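Local coordinates for protein 361aa long hypothetical D-aminopeptidase (Pyrococcus horikoshii, PDB 2DRH) that is of unconfirmed function but probably works as an aminopeptidase of the S58 (DmpA) peptidase family, at residues Val29-Leu34 against Gly51-Leu56; Leu6-Gly11 against Thr216-Pro221; Phe72-Tyr77 against Gly271-Gly276; Lys197-Gly202 against Thr246-Thr251; Asp138-Asp143 against Asp337-Tyr342. All blocks are in the same frame, centred on the assembly; numbering follows the deposited sequence.

Contact 1: residues Val29-Leu34 against Gly51-Leu56; sequences VGHVTL and GVTAIL
T53 OG1 is gripped from two directions: H31 ND1 reaches it at 3.0 Å from the facing strand, and the backbone N of A172, outside the pair, bonds it as well. The link to H31 is bent (136°), and either atom could be the donor; the two side chains lie side by side and point the same way, with T53 CB in the ring plane at the edge of the imidazole. H31 CG stands anti to its own carbonyl carbon (chi1 -61°), and ND1 then leans toward the threonine, whose CG2 comes within 3.5 Å of H31 CE1. The remote nitrogen, H31 NE2, bonds the carbonyl of E166, so the ring's rotation is fixed at two points. A leucine in place of H31 would probably leave E166 O without its mate and T53 OG1 with one partner fewer. On the same face V29 CG1 touches T53 CG2 at 4.0 Å. Between the strands, G30 N to A54 O (3.0 Å) and A54 N to G30 O (2.9 Å) form one hydrogen-bonded pair, while V32 and V52 form the next, its V32 N to V52 O bond of 3.0 Å bent to 139°. V32, V52 and A54 occupy the other face, where helix 151-160 packs against V32; strand 96-100 continues the sheet beside 51-56. The alternation is that of an antiparallel pair; strands 28-36 and 48-56, consecutive in the chain, form a beta hairpin at one border of a mixed sheet.

Contact 2: residues Leu6-Gly11 against Thr216-Pro221; sequences LGIKIG and TIAGVP
I8 and A218 meet through methyl groups; A218, at the corner of a turn, is the residue most covered, and I8 is its main partner. From I8 CB, which points toward the turn, the side chain forks. With CG1 beside the backbone N (chi1 -62°), CG2 is left on the far side from that nitrogen and goes to A218, I8 CG2 to A218 CB being 4.1 Å; the same methyl lies 4.3 Å from I217 CG2. The other branch runs through CG1, which stays further back, to its tip, where I8 CD1 is again 4.3 Å from I217 CG2. The two ends of the fork thus straddle one methyl of I217. A218 CB also rests 4.0 Å from K9 O and 4.4 Å from I10 CG1, so this single methyl touches three consecutive residues. The contact is mainly apolar, with no hydrogen bond across. The shape of 216-221 is set internally by a type I' beta turn, closed by I217 N to V220 O at 2.9 Å and V220 N to I217 O at 3.0 Å. In the fold, I10 and I217 lie against helix 309-328, I217 and A218 reach helix 346-355, and P221 is the N-cap of helix 222-225, packing on R358 of the second subunit.

Contact 3: residues Phe72-Tyr77 against Gly271-Gly276; sequences FVMNGY and GYAYNG
N75 ND2 reaches N275 O at 3.0 Å in an unusual way: the donor stands 66° out of the carbonyl plane, away from the lone-pair directions, although the N-H itself is nearly straight on the oxygen (166°). N75 belongs to a classic beta bulge, in which M74 and N75 both face D279 of strand 278-285, at the corner where the chain leaves strand 65-73 for strand 75-76. The acceptor lies in the amide plane of N75, so the distortion is all on the carbonyl's side. The same nitrogen also bonds S277 O, just past residue 276, and two backbone carbonyls thereby hold the amide's orientation. Y274 O lies equally near ND2, but the angle is too poor for a bond. CG of N75, anti to its backbone N (chi1 -172°), sends the amide across to the loop. The opposite end of the amide leaves the chain: N75 OD1 and N275 OD1 both bond R257 of the second subunit, one arginine thus tying together the two asparagines, while G76 N bonds E88 of the third subunit. The contact therefore couples the bulge to two other subunits, the second and the third. Its apolar part is small, M74 CG to A273 CB at 4.0 Å, with M74 also touching I263 of helix 252-268. At the far end the Y77 ring lies against the backbone of N275 and G276: Y77 CD2 is 3.3 Å from N275 O, and G276 CA sits over the ring face, 3.8 Å from the Y77 centroid and offset toward the rim near CG.

Contact 4: residues Lys197-Gly202 against Thr246-Thr251; sequences KKYTVG and TDAPLT
An ST turn closes the end of strand 240-246 here, just after T246 pairs with V201 as an antiparallel, non-hydrogen-bonded pair. T246 OG1, turned away from its own backbone N (chi1 -178°), does two jobs: it accepts from A248 N at 3.1 Å, which makes the turn, and it donates to T200 O across the contact at 3.0 Å. T200 O also receives D247 N, but only weakly, at 3.4 Å. The shortest direct bond between the segments is T200 N to D247 OD1 at 2.7 Å, with an N-H angle of 160°; the oxygen is met on its syn side, somewhat out of the carboxylate plane. For this the D247 carboxylate takes the crowded position between its backbone N and carbonyl carbon (chi1 62°), which turns it back toward strand 198-207. The second oxygen, D247 OD2, takes a hydrogen bond from a water at 2.6 Å; that water also bonds T200 OG1 and, weakly, K198 O. Both carboxylate oxygens are therefore engaged with strand 198-202, one directly and one through solvent. Beside them the Y199 ring makes the apolar part: D247 OD1 is near its edge, A248 CB lies over one face, 4.2 Å from the centroid, and P249 CD is 3.7 Å from Y199 CE1, the Y199 and P249 side chains crossing at about a right angle. Both also pack on V297 of the fourth subunit. Within the chain, V201 and A248 lie against helix 309-328, T246 is backbone-bonded to strand 278-285, and T251 is the N-cap of helix 252-268, so this turn passes the chain from sheet to helix.

Contact 5: residues Asp138-Asp143 against Asp337-Tyr342; sequences DSYLND and DNHVRY
The Y140 ring is sandwiched between H339 on one face and R341 on the other. H339 forms an offset stack with it, centroids 4.2 Å apart and planes at 12°, and H339 ND1 sits over the rim near Y140 CE1. R341 lies almost flat on the opposite face: its CZ is 3.9 Å from the ring centroid, a cation-pi stack with planes 23° apart. A first torsion of -169° swings Y140 CG away from the backbone N and carries the ring out between the two. H339 is also fixed in rotation, because ND1 gives a hydrogen bond to Y140 O at 2.8 Å, in the carbonyl plane and on a lone pair. The guanidinium is held by G231 O, G233 O and S177 OG outside the segments. With an alanine here in place of Y140, a gap is likely to open between H339 and R341, the guanidinium losing its aromatic partner. The phenol hydroxyl bonds a water that accepts from V340 N at 2.8 Å, while L141 CD2 lies 3.5 Å from H339 O. H339 and R341 are two residues apart, as suits side chains on one side of an extended segment; R341 is in strand 340-341, H339 just ahead of it in the loop, and this strand pairs with 333-334 in a two-stranded antiparallel sheet.

Contacts 1, 2 and 4 are buried, whereas contacts 3 and 5 are only partly so; the centre of contact 1 is about 11 Å from the chain's centre, that of contact 5 about 21 Å. Contacts 3 and 4 reach the same large sheet, one through a bulge and the other through a turn at a strand's end, while contact 1 lies in a separate four-stranded sheet. The chemistry follows place: regular backbone bonding in contact 1, side-chain bonds to backbone in contacts 3 and 4, stacked flat groups in contact 5, and mainly apolar touch without a hydrogen bond across in contact 2. No other subunit reaches contact 1, whereas contacts 2 and 3 both meet the second subunit.

Contact 1: residues Val29-Leu34 against Gly51-Leu56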
# COMPACT_ATOMS: atom_id res chain seq x y z
N VAL A 29 1.28 -30.07 -7.68
CA VAL A 29 0.97 -29.35 -8.91
C VAL A 29 0.29 -30.25 -9.95
O VAL A 29 0.75 -31.37 -10.21
CB VAL A 29 2.24 -28.76 -9.57
CG1 VAL A 29 1.88 -28.03 -10.85
CG2 VAL A 29 2.94 -27.82 -8.61
N GLY A 30 -0.80 -29.76 -10.53
CA GLY A 30 -1.53 -30.51 -11.53
C GLY A 30 -1.80 -29.66 -12.76
O GLY A 30 -1.99 -28.45 -12.64
N HIS A 31 -1.81 -30.29 -13.93
CA HIS A 31 -2.04 -29.58 -15.20
C HIS A 31 -3.17 -30.16 -16.05
O HIS A 31 -3.52 -31.33 -15.94
CB HIS A 31 -0.80 -29.63 -16.10
CG HIS A 31 0.42 -29.00 -15.53
ND1 HIS A 31 0.46 -27.69 -15.11
CD2 HIS A 31 1.69 -29.47 -15.41
CE1 HIS A 31 1.70 -27.38 -14.77
NE2 HIS A 31 2.46 -28.44 -14.95
N VAL A 32 -3.70 -29.31 -16.92
CA VAL A 32 -4.71 -29.67 -17.89
C VAL A 32 -4.29 -28.85 -19.11
O VAL A 32 -4.26 -27.62 -19.05
CB VAL A 32 -6.14 -29.30 -17.44
CG1 VAL A 32 -7.11 -29.39 -18.63
CG2 VAL A 32 -6.59 -30.25 -16.35
N THR A 33 -3.92 -29.56 -20.18
CA THR A 33 -3.42 -28.92 -21.40
C THR A 33 -4.44 -29.00 -22.52
O THR A 33 -4.99 -30.06 -22.79
CB THR A 33 -2.10 -29.59 -21.85
OG1 THR A 33 -1.17 -29.56 -20.76
CG2 THR A 33 -1.50 -28.85 -23.05
N LEU A 34 -4.68 -27.87 -23.18
CA LEU A 34 -5.65 -27.80 -24.27
C LEU A 34 -5.03 -27.33 -25.58
O LEU A 34 -4.74 -26.15 -25.76
CB LEU A 34 -6.79 -26.85 -23.88
CG LEU A 34 -7.45 -27.24 -22.56
CD1 LEU A 34 -8.43 -26.16 -22.13
CD2 LEU A 34 -8.13 -28.60 -22.74
N GLY A 51 -4.80 -23.58 -21.17
CA GLY A 51 -4.90 -24.62 -20.16
C GLY A 51 -5.08 -24.09 -18.76
O GLY A 51 -5.32 -22.90 -18.56
N VAL A 52 -4.93 -24.98 -17.79
CA VAL A 52 -5.08 -24.64 -16.38
C VAL A 52 -4.03 -25.36 -15.54
O VAL A 52 -3.71 -26.52 -15.79
CB VAL A 52 -6.48 -25.05 -15.87
CG1 VAL A 52 -6.60 -24.79 -14.37
CG2 VAL A 52 -7.56 -24.28 -16.62
N THR A 53 -3.50 -24.66 -14.54
CA THR A 53 -2.51 -25.24 -13.65
C THR A 53 -2.97 -24.97 -12.22
O THR A 53 -3.31 -23.84 -11.86
CB THR A 53 -1.12 -24.62 -13.85
OG1 THR A 53 -0.63 -24.94 -15.16
CG2 THR A 53 -0.14 -25.15 -12.81
N ALA A 54 -2.97 -26.02 -11.40
CA ALA A 54 -3.40 -25.90 -10.01
C ALA A 54 -2.25 -26.17 -9.04
O ALA A 54 -1.48 -27.10 -9.23
CB ALA A 54 -4.54 -26.88 -9.74
N ILE A 55 -2.13 -25.33 -8.02
CA ILE A 55 -1.10 -25.50 -7.01
C ILE A 55 -1.80 -25.62 -5.66
O ILE A 55 -2.54 -24.72 -5.24
CB ILE A 55 -0.10 -24.29 -6.94
CG1 ILE A 55 0.58 -24.08 -8.30
CG2 ILE A 55 0.97 -24.56 -5.89
CD1 ILE A 55 -0.11 -23.05 -9.19
N LEU A 56 -1.58 -26.75 -4.99
CA LEU A 56 -2.17 -27.01 -3.68
C LEU A 56 -1.12 -26.76 -2.61
O LEU A 56 -0.03 -27.33 -2.67
CB LEU A 56 -2.65 -28.46 -3.60
CG LEU A 56 -3.85 -28.90 -4.44
CD1 LEU A 56 -3.66 -28.50 -5.90
CD2 LEU A 56 -4.01 -30.41 -4.32

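Contact 2: residues Leu6-Gly11 against Thr216-Pro221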
# COMPACT_ATOMS: atom_id res chain seq x y z
N LEU A 6 22.42 -29.01 -17.52
CA LEU A 6 23.15 -28.34 -18.59
C LEU A 6 24.40 -27.67 -18.06
O LEU A 6 25.12 -27.00 -18.81
CB LEU A 6 22.26 -27.29 -19.27
CG LEU A 6 21.14 -27.78 -20.17
CD1 LEU A 6 20.46 -26.59 -20.82
CD2 LEU A 6 21.70 -28.71 -21.23
N GLY A 7 24.66 -27.84 -16.77
CA GLY A 7 25.84 -27.24 -16.18
C GLY A 7 25.69 -25.77 -15.85
O GLY A 7 26.61 -25.15 -15.31
N ILE A 8 24.53 -25.20 -16.18
CA ILE A 8 24.28 -23.79 -15.90
C ILE A 8 24.04 -23.61 -14.40
O ILE A 8 23.09 -24.16 -13.85
CB ILE A 8 23.07 -23.26 -16.68
CG1 ILE A 8 23.33 -23.38 -18.19
CG2 ILE A 8 22.78 -21.81 -16.30
CD1 ILE A 8 22.16 -22.98 -19.06
N LYS A 9 24.91 -22.84 -13.76
CA LYS A 9 24.81 -22.60 -12.33
C LYS A 9 24.17 -21.25 -12.04
O LYS A 9 24.62 -20.22 -12.55
CB LYS A 9 26.21 -22.62 -11.70
CG LYS A 9 27.03 -23.88 -11.97
CD LYS A 9 28.51 -23.62 -11.69
CE LYS A 9 29.35 -24.87 -11.83
NZ LYS A 9 29.09 -25.84 -10.73
N ILE A 10 23.12 -21.26 -11.22
CA ILE A 10 22.44 -20.03 -10.84
C ILE A 10 22.34 -20.00 -9.32
O ILE A 10 21.79 -20.91 -8.71
CB ILE A 10 21.02 -19.96 -11.45
CG1 ILE A 10 21.13 -19.73 -12.96
CG2 ILE A 10 20.22 -18.83 -10.80
CD1 ILE A 10 19.80 -19.73 -13.67
N GLY A 11 22.90 -18.96 -8.72
CA GLY A 11 22.87 -18.83 -7.28
C GLY A 11 23.97 -19.63 -6.61
O GLY A 11 24.85 -20.18 -7.28
N THR A 216 18.53 -12.78 -20.32
CA THR A 216 19.80 -12.86 -19.63
C THR A 216 19.85 -14.18 -18.87
O THR A 216 19.01 -14.43 -18.00
CB THR A 216 19.93 -11.70 -18.63
OG1 THR A 216 19.62 -10.47 -19.30
CG2 THR A 216 21.34 -11.64 -18.06
N ILE A 217 20.82 -15.03 -19.20
CA ILE A 217 20.93 -16.32 -18.53
C ILE A 217 22.25 -16.44 -17.78
O ILE A 217 23.31 -16.55 -18.39
CB ILE A 217 20.82 -17.50 -19.54
CG1 ILE A 217 19.46 -17.45 -20.24
CG2 ILE A 217 20.97 -18.83 -18.81
CD1 ILE A 217 19.21 -18.59 -21.21
N ALA A 218 22.16 -16.42 -16.46
CA ALA A 218 23.33 -16.52 -15.61
C ALA A 218 24.30 -15.40 -15.99
O ALA A 218 25.51 -15.62 -16.05
CB ALA A 218 24.00 -17.89 -15.77
N GLY A 219 23.76 -14.22 -16.25
CA GLY A 219 24.57 -13.07 -16.60
C GLY A 219 24.93 -12.89 -18.06
O GLY A 219 25.36 -11.81 -18.48
N VAL A 220 24.74 -13.94 -18.86
CA VAL A 220 25.07 -13.90 -20.28
C VAL A 220 23.89 -13.38 -21.11
O VAL A 220 22.78 -13.89 -21.01
CB VAL A 220 25.46 -15.31 -20.79
CG1 VAL A 220 25.86 -15.24 -22.26
CG2 VAL A 220 26.60 -15.87 -19.94
N PRO A 221 24.13 -12.35 -21.94
CA PRO A 221 23.06 -11.78 -22.78
C PRO A 221 22.64 -12.72 -23.91
O PRO A 221 22.78 -12.40 -25.10
CB PRO A 221 23.68 -10.48 -23.29
CG PRO A 221 25.14 -10.80 -23.35
CD PRO A 221 25.37 -11.57 -22.07

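Contact 3: residues Phe72-Tyr77 against Gly271-Gly276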
# COMPACT_ATOMS: atom_id res chain seq x y z
N PHE A 72 2.98 -9.71 -3.72
CA PHE A 72 3.47 -8.43 -4.20
C PHE A 72 3.16 -8.21 -5.67
O PHE A 72 3.44 -9.07 -6.52
CB PHE A 72 4.98 -8.33 -4.00
CG PHE A 72 5.59 -7.10 -4.63
CD1 PHE A 72 5.24 -5.82 -4.18
CD2 PHE A 72 6.49 -7.21 -5.69
CE1 PHE A 72 5.79 -4.69 -4.76
CE2 PHE A 72 7.05 -6.08 -6.28
CZ PHE A 72 6.71 -4.82 -5.81
N VAL A 73 2.56 -7.07 -5.98
CA VAL A 73 2.26 -6.75 -7.36
C VAL A 73 3.37 -5.84 -7.84
O VAL A 73 3.49 -4.71 -7.36
CB VAL A 73 0.92 -6.00 -7.48
CG1 VAL A 73 0.64 -5.68 -8.96
CG2 VAL A 73 -0.21 -6.84 -6.90
N MET A 74 4.23 -6.34 -8.74
CA MET A 74 5.31 -5.52 -9.27
C MET A 74 4.68 -4.58 -10.30
O MET A 74 4.93 -3.38 -10.30
CB MET A 74 6.38 -6.39 -9.93
CG MET A 74 7.46 -5.59 -10.67
SD MET A 74 8.38 -4.44 -9.62
CE MET A 74 9.84 -4.23 -10.58
N ASN A 75 3.86 -5.14 -11.19
CA ASN A 75 3.16 -4.35 -12.19
C ASN A 75 1.76 -4.92 -12.31
O ASN A 75 1.57 -6.07 -12.72
CB ASN A 75 3.87 -4.38 -13.54
CG ASN A 75 3.26 -3.39 -14.54
OD1 ASN A 75 2.99 -2.24 -14.20
ND2 ASN A 75 3.04 -3.84 -15.77
N GLY A 76 0.78 -4.09 -11.94
CA GLY A 76 -0.62 -4.49 -11.97
C GLY A 76 -1.38 -4.55 -13.28
O GLY A 76 -2.60 -4.40 -13.27
N TYR A 77 -0.71 -4.76 -14.40
CA TYR A 77 -1.45 -4.87 -15.67
C TYR A 77 -1.82 -6.34 -15.67
O TYR A 77 -1.38 -7.12 -16.51
CB TYR A 77 -0.55 -4.55 -16.86
CG TYR A 77 -1.35 -4.19 -18.09
CD1 TYR A 77 -2.10 -5.14 -18.76
CD2 TYR A 77 -1.37 -2.87 -18.55
CE1 TYR A 77 -2.86 -4.80 -19.88
CE2 TYR A 77 -2.13 -2.52 -19.66
CZ TYR A 77 -2.87 -3.49 -20.32
OH TYR A 77 -3.62 -3.14 -21.43
N GLY A 271 13.88 -9.34 -16.98
CA GLY A 271 12.51 -8.88 -16.76
C GLY A 271 12.49 -7.44 -16.28
O GLY A 271 12.96 -7.14 -15.17
N TYR A 272 11.94 -6.55 -17.11
CA TYR A 272 11.87 -5.12 -16.80
C TYR A 272 10.47 -4.62 -16.42
O TYR A 272 10.29 -3.42 -16.16
CB TYR A 272 12.39 -4.30 -17.98
CG TYR A 272 13.84 -4.58 -18.34
CD1 TYR A 272 14.19 -5.64 -19.17
CD2 TYR A 272 14.87 -3.80 -17.81
CE1 TYR A 272 15.52 -5.92 -19.47
CE2 TYR A 272 16.20 -4.07 -18.10
CZ TYR A 272 16.52 -5.13 -18.93
OH TYR A 272 17.84 -5.42 -19.21
N ALA A 273 9.50 -5.53 -16.40
CA ALA A 273 8.12 -5.17 -16.06
C ALA A 273 7.61 -4.04 -16.97
O ALA A 273 7.27 -2.95 -16.49
CB ALA A 273 8.03 -4.76 -14.59
N TYR A 274 7.56 -4.29 -18.27
CA TYR A 274 7.06 -3.28 -19.20
C TYR A 274 5.63 -2.92 -18.81
O TYR A 274 4.99 -3.60 -18.01
CB TYR A 274 7.10 -3.81 -20.64
CG TYR A 274 8.51 -4.05 -21.14
CD1 TYR A 274 9.51 -3.09 -20.98
CD2 TYR A 274 8.84 -5.24 -21.78
CE1 TYR A 274 10.80 -3.30 -21.45
CE2 TYR A 274 10.14 -5.47 -22.26
CZ TYR A 274 11.11 -4.49 -22.09
OH TYR A 274 12.38 -4.71 -22.57
N ASN A 275 5.13 -1.83 -19.40
CA ASN A 275 3.80 -1.36 -19.09
C ASN A 275 2.68 -2.40 -19.06
O ASN A 275 1.89 -2.44 -18.11
CB ASN A 275 3.38 -0.26 -20.04
CG ASN A 275 1.99 0.24 -19.75
OD1 ASN A 275 1.74 0.84 -18.70
ND2 ASN A 275 1.07 -0.02 -20.67
N GLY A 276 2.59 -3.22 -20.11
CA GLY A 276 1.54 -4.21 -20.16
C GLY A 276 1.86 -5.58 -19.57
O GLY A 276 1.13 -6.54 -19.79

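Contact 4: residues Lys197-Gly202 against Thr246-Thr251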
# COMPACT_ATOMS: atom_id res chain seq x y z
N LYS A 197 19.15 -25.24 11.06
CA LYS A 197 17.93 -25.86 10.56
C LYS A 197 17.81 -25.72 9.05
O LYS A 197 18.10 -24.67 8.49
CB LYS A 197 16.70 -25.26 11.24
CG LYS A 197 16.68 -25.44 12.75
CD LYS A 197 16.80 -26.92 13.12
CE LYS A 197 16.96 -27.11 14.62
NZ LYS A 197 17.15 -28.55 14.97
N LYS A 198 17.39 -26.80 8.40
CA LYS A 198 17.23 -26.78 6.96
C LYS A 198 15.83 -26.34 6.57
O LYS A 198 14.84 -26.79 7.15
CB LYS A 198 17.52 -28.16 6.37
CG LYS A 198 18.97 -28.60 6.45
CD LYS A 198 19.15 -30.00 5.87
CE LYS A 198 20.61 -30.44 5.91
NZ LYS A 198 21.48 -29.53 5.12
N TYR A 199 15.75 -25.44 5.60
CA TYR A 199 14.47 -24.96 5.11
C TYR A 199 14.53 -24.98 3.59
O TYR A 199 15.58 -24.73 3.00
CB TYR A 199 14.19 -23.53 5.59
CG TYR A 199 14.01 -23.39 7.09
CD1 TYR A 199 12.90 -23.91 7.74
CD2 TYR A 199 14.96 -22.71 7.86
CE1 TYR A 199 12.73 -23.76 9.11
CE2 TYR A 199 14.80 -22.55 9.23
CZ TYR A 199 13.68 -23.08 9.85
OH TYR A 199 13.51 -22.91 11.21
N THR A 200 13.40 -25.28 2.96
CA THR A 200 13.33 -25.32 1.51
C THR A 200 12.50 -24.17 0.95
O THR A 200 11.47 -23.80 1.53
CB THR A 200 12.69 -26.64 1.04
OG1 THR A 200 13.41 -27.75 1.59
CG2 THR A 200 12.70 -26.73 -0.47
N VAL A 201 12.96 -23.61 -0.16
CA VAL A 201 12.25 -22.54 -0.84
C VAL A 201 12.03 -23.00 -2.27
O VAL A 201 12.98 -23.18 -3.02
CB VAL A 201 13.06 -21.23 -0.89
CG1 VAL A 201 12.35 -20.21 -1.80
CG2 VAL A 201 13.21 -20.66 0.52
N GLY A 202 10.77 -23.21 -2.64
CA GLY A 202 10.46 -23.65 -3.99
C GLY A 202 9.77 -22.59 -4.82
O GLY A 202 9.12 -21.68 -4.28
N THR A 246 7.43 -22.24 0.85
CA THR A 246 8.51 -22.51 1.79
C THR A 246 7.98 -23.21 3.03
O THR A 246 6.80 -23.07 3.37
CB THR A 246 9.24 -21.22 2.24
OG1 THR A 246 10.31 -21.56 3.13
CG2 THR A 246 8.28 -20.28 2.97
N ASP A 247 8.84 -23.96 3.70
CA ASP A 247 8.45 -24.66 4.91
C ASP A 247 8.99 -23.90 6.12
O ASP A 247 8.94 -24.38 7.25
CB ASP A 247 8.97 -26.10 4.88
CG ASP A 247 10.49 -26.20 4.82
OD1 ASP A 247 11.14 -25.23 4.39
OD2 ASP A 247 11.03 -27.26 5.19
N ALA A 248 9.51 -22.70 5.88
CA ALA A 248 10.03 -21.87 6.95
C ALA A 248 8.88 -21.13 7.62
O ALA A 248 7.99 -20.61 6.95
CB ALA A 248 11.05 -20.87 6.39
N PRO A 249 8.86 -21.09 8.96
CA PRO A 249 7.79 -20.39 9.68
C PRO A 249 7.91 -18.88 9.49
O PRO A 249 8.93 -18.28 9.84
CB PRO A 249 8.01 -20.83 11.13
CG PRO A 249 9.50 -20.99 11.20
CD PRO A 249 9.80 -21.73 9.91
N LEU A 250 6.87 -18.28 8.93
CA LEU A 250 6.85 -16.83 8.66
C LEU A 250 5.44 -16.26 8.76
O LEU A 250 4.48 -16.88 8.31
CB LEU A 250 7.39 -16.56 7.27
CG LEU A 250 8.80 -17.04 6.89
CD1 LEU A 250 8.92 -17.06 5.36
CD2 LEU A 250 9.85 -16.15 7.51
N THR A 251 5.33 -15.07 9.33
CA THR A 251 4.04 -14.41 9.46
C THR A 251 3.63 -13.83 8.10
O THR A 251 4.41 -13.85 7.15
CB THR A 251 4.11 -13.26 10.48
OG1 THR A 251 4.90 -12.19 9.94
CG2 THR A 251 4.76 -13.76 11.79
O HOH W 1 13.31 -28.26 4.51

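Contact 5: residues Asp138-Asp143 against Asp337-Tyr342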
# COMPACT_ATOMS: atom_id res chain seq x y z
N ASP A 138 -2.36 -15.42 -23.30
CA ASP A 138 -1.76 -16.28 -24.32
C ASP A 138 -2.29 -15.99 -25.73
O ASP A 138 -2.15 -16.81 -26.64
CB ASP A 138 -1.99 -17.76 -23.98
CG ASP A 138 -3.43 -18.06 -23.57
OD1 ASP A 138 -4.32 -17.25 -23.89
OD2 ASP A 138 -3.66 -19.11 -22.93
N SER A 139 -2.88 -14.81 -25.92
CA SER A 139 -3.45 -14.44 -27.21
C SER A 139 -2.57 -14.63 -28.44
O SER A 139 -3.07 -14.93 -29.52
CB SER A 139 -3.95 -13.00 -27.17
OG SER A 139 -2.86 -12.11 -27.02
N TYR A 140 -1.26 -14.45 -28.30
CA TYR A 140 -0.38 -14.61 -29.47
C TYR A 140 -0.54 -15.98 -30.12
O TYR A 140 -0.51 -16.09 -31.35
CB TYR A 140 1.08 -14.39 -29.09
CG TYR A 140 1.99 -14.28 -30.30
CD1 TYR A 140 1.93 -13.16 -31.14
CD2 TYR A 140 2.87 -15.30 -30.63
CE1 TYR A 140 2.73 -13.07 -32.28
CE2 TYR A 140 3.68 -15.22 -31.76
CZ TYR A 140 3.60 -14.10 -32.58
OH TYR A 140 4.41 -14.03 -33.70
N LEU A 141 -0.70 -17.02 -29.31
CA LEU A 141 -0.86 -18.37 -29.84
C LEU A 141 -2.26 -18.93 -29.62
O LEU A 141 -2.67 -19.86 -30.30
CB LEU A 141 0.17 -19.30 -29.19
CG LEU A 141 1.66 -19.05 -29.48
CD1 LEU A 141 2.52 -19.98 -28.63
CD2 LEU A 141 1.95 -19.26 -30.96
N ASN A 142 -2.99 -18.37 -28.67
CA ASN A 142 -4.31 -18.90 -28.35
C ASN A 142 -5.51 -18.04 -28.71
O ASN A 142 -5.45 -16.81 -28.68
CB ASN A 142 -4.37 -19.25 -26.86
CG ASN A 142 -5.73 -19.77 -26.43
OD1 ASN A 142 -6.25 -20.72 -27.02
ND2 ASN A 142 -6.31 -19.16 -25.40
N ASP A 143 -6.61 -18.71 -29.04
CA ASP A 143 -7.87 -18.03 -29.34
C ASP A 143 -8.43 -17.71 -27.97
O ASP A 143 -9.33 -18.39 -27.47
CB ASP A 143 -8.83 -18.96 -30.10
CG ASP A 143 -10.26 -18.43 -30.12
OD1 ASP A 143 -10.43 -17.21 -30.37
OD2 ASP A 143 -11.21 -19.22 -29.89
N ASP A 337 -3.45 -18.00 -36.42
CA ASP A 337 -2.85 -17.27 -37.53
C ASP A 337 -1.44 -17.74 -37.85
O ASP A 337 -0.58 -16.95 -38.23
CB ASP A 337 -2.83 -15.76 -37.25
CG ASP A 337 -4.21 -15.16 -37.20
OD1 ASP A 337 -5.08 -15.61 -37.99
OD2 ASP A 337 -4.44 -14.24 -36.39
N ASN A 338 -1.21 -19.04 -37.69
CA ASN A 338 0.09 -19.63 -37.97
C ASN A 338 1.24 -18.98 -37.19
O ASN A 338 2.41 -19.10 -37.58
CB ASN A 338 0.38 -19.56 -39.47
CG ASN A 338 -0.62 -20.34 -40.29
OD1 ASN A 338 -0.82 -21.54 -40.06
ND2 ASN A 338 -1.26 -19.67 -41.25
N HIS A 339 0.91 -18.29 -36.11
CA HIS A 339 1.94 -17.67 -35.28
C HIS A 339 2.77 -18.81 -34.68
O HIS A 339 2.23 -19.87 -34.36
CB HIS A 339 1.29 -16.86 -34.16
CG HIS A 339 0.75 -15.53 -34.60
ND1 HIS A 339 -0.02 -14.73 -33.78
CD2 HIS A 339 0.90 -14.85 -35.76
CE1 HIS A 339 -0.31 -13.61 -34.41
NE2 HIS A 339 0.23 -13.66 -35.61
N VAL A 340 4.07 -18.61 -34.53
CA VAL A 340 4.91 -19.65 -33.95
C VAL A 340 6.01 -19.13 -33.03
O VAL A 340 6.61 -18.08 -33.29
CB VAL A 340 5.58 -20.53 -35.05
CG1 VAL A 340 4.52 -21.13 -35.96
CG2 VAL A 340 6.57 -19.70 -35.85
N ARG A 341 6.25 -19.87 -31.95
CA ARG A 341 7.28 -19.55 -30.97
C ARG A 341 8.13 -20.80 -30.86
O ARG A 341 7.61 -21.88 -30.58
CB ARG A 341 6.67 -19.24 -29.59
CG ARG A 341 5.85 -17.97 -29.49
CD ARG A 341 6.64 -16.72 -29.87
NE ARG A 341 6.03 -15.52 -29.30
CZ ARG A 341 6.27 -14.28 -29.72
NH1 ARG A 341 7.11 -14.05 -30.72
NH2 ARG A 341 5.67 -13.26 -29.12
N TYR A 342 9.43 -20.66 -31.10
CA TYR A 342 10.34 -21.79 -31.04
C TYR A 342 10.99 -21.92 -29.69
O TYR A 342 11.29 -20.93 -29.03
CB TYR A 342 11.43 -21.65 -32.11
CG TYR A 342 10.91 -21.66 -33.52
CD1 TYR A 342 10.40 -20.50 -34.10
CD2 TYR A 342 10.91 -22.83 -34.27
CE1 TYR A 342 9.90 -20.51 -35.41
CE2 TYR A 342 10.42 -22.86 -35.57
CZ TYR A 342 9.92 -21.70 -36.13
OH TYR A 342 9.43 -21.73 -37.42
O HOH W 2 5.59 -16.32 -34.94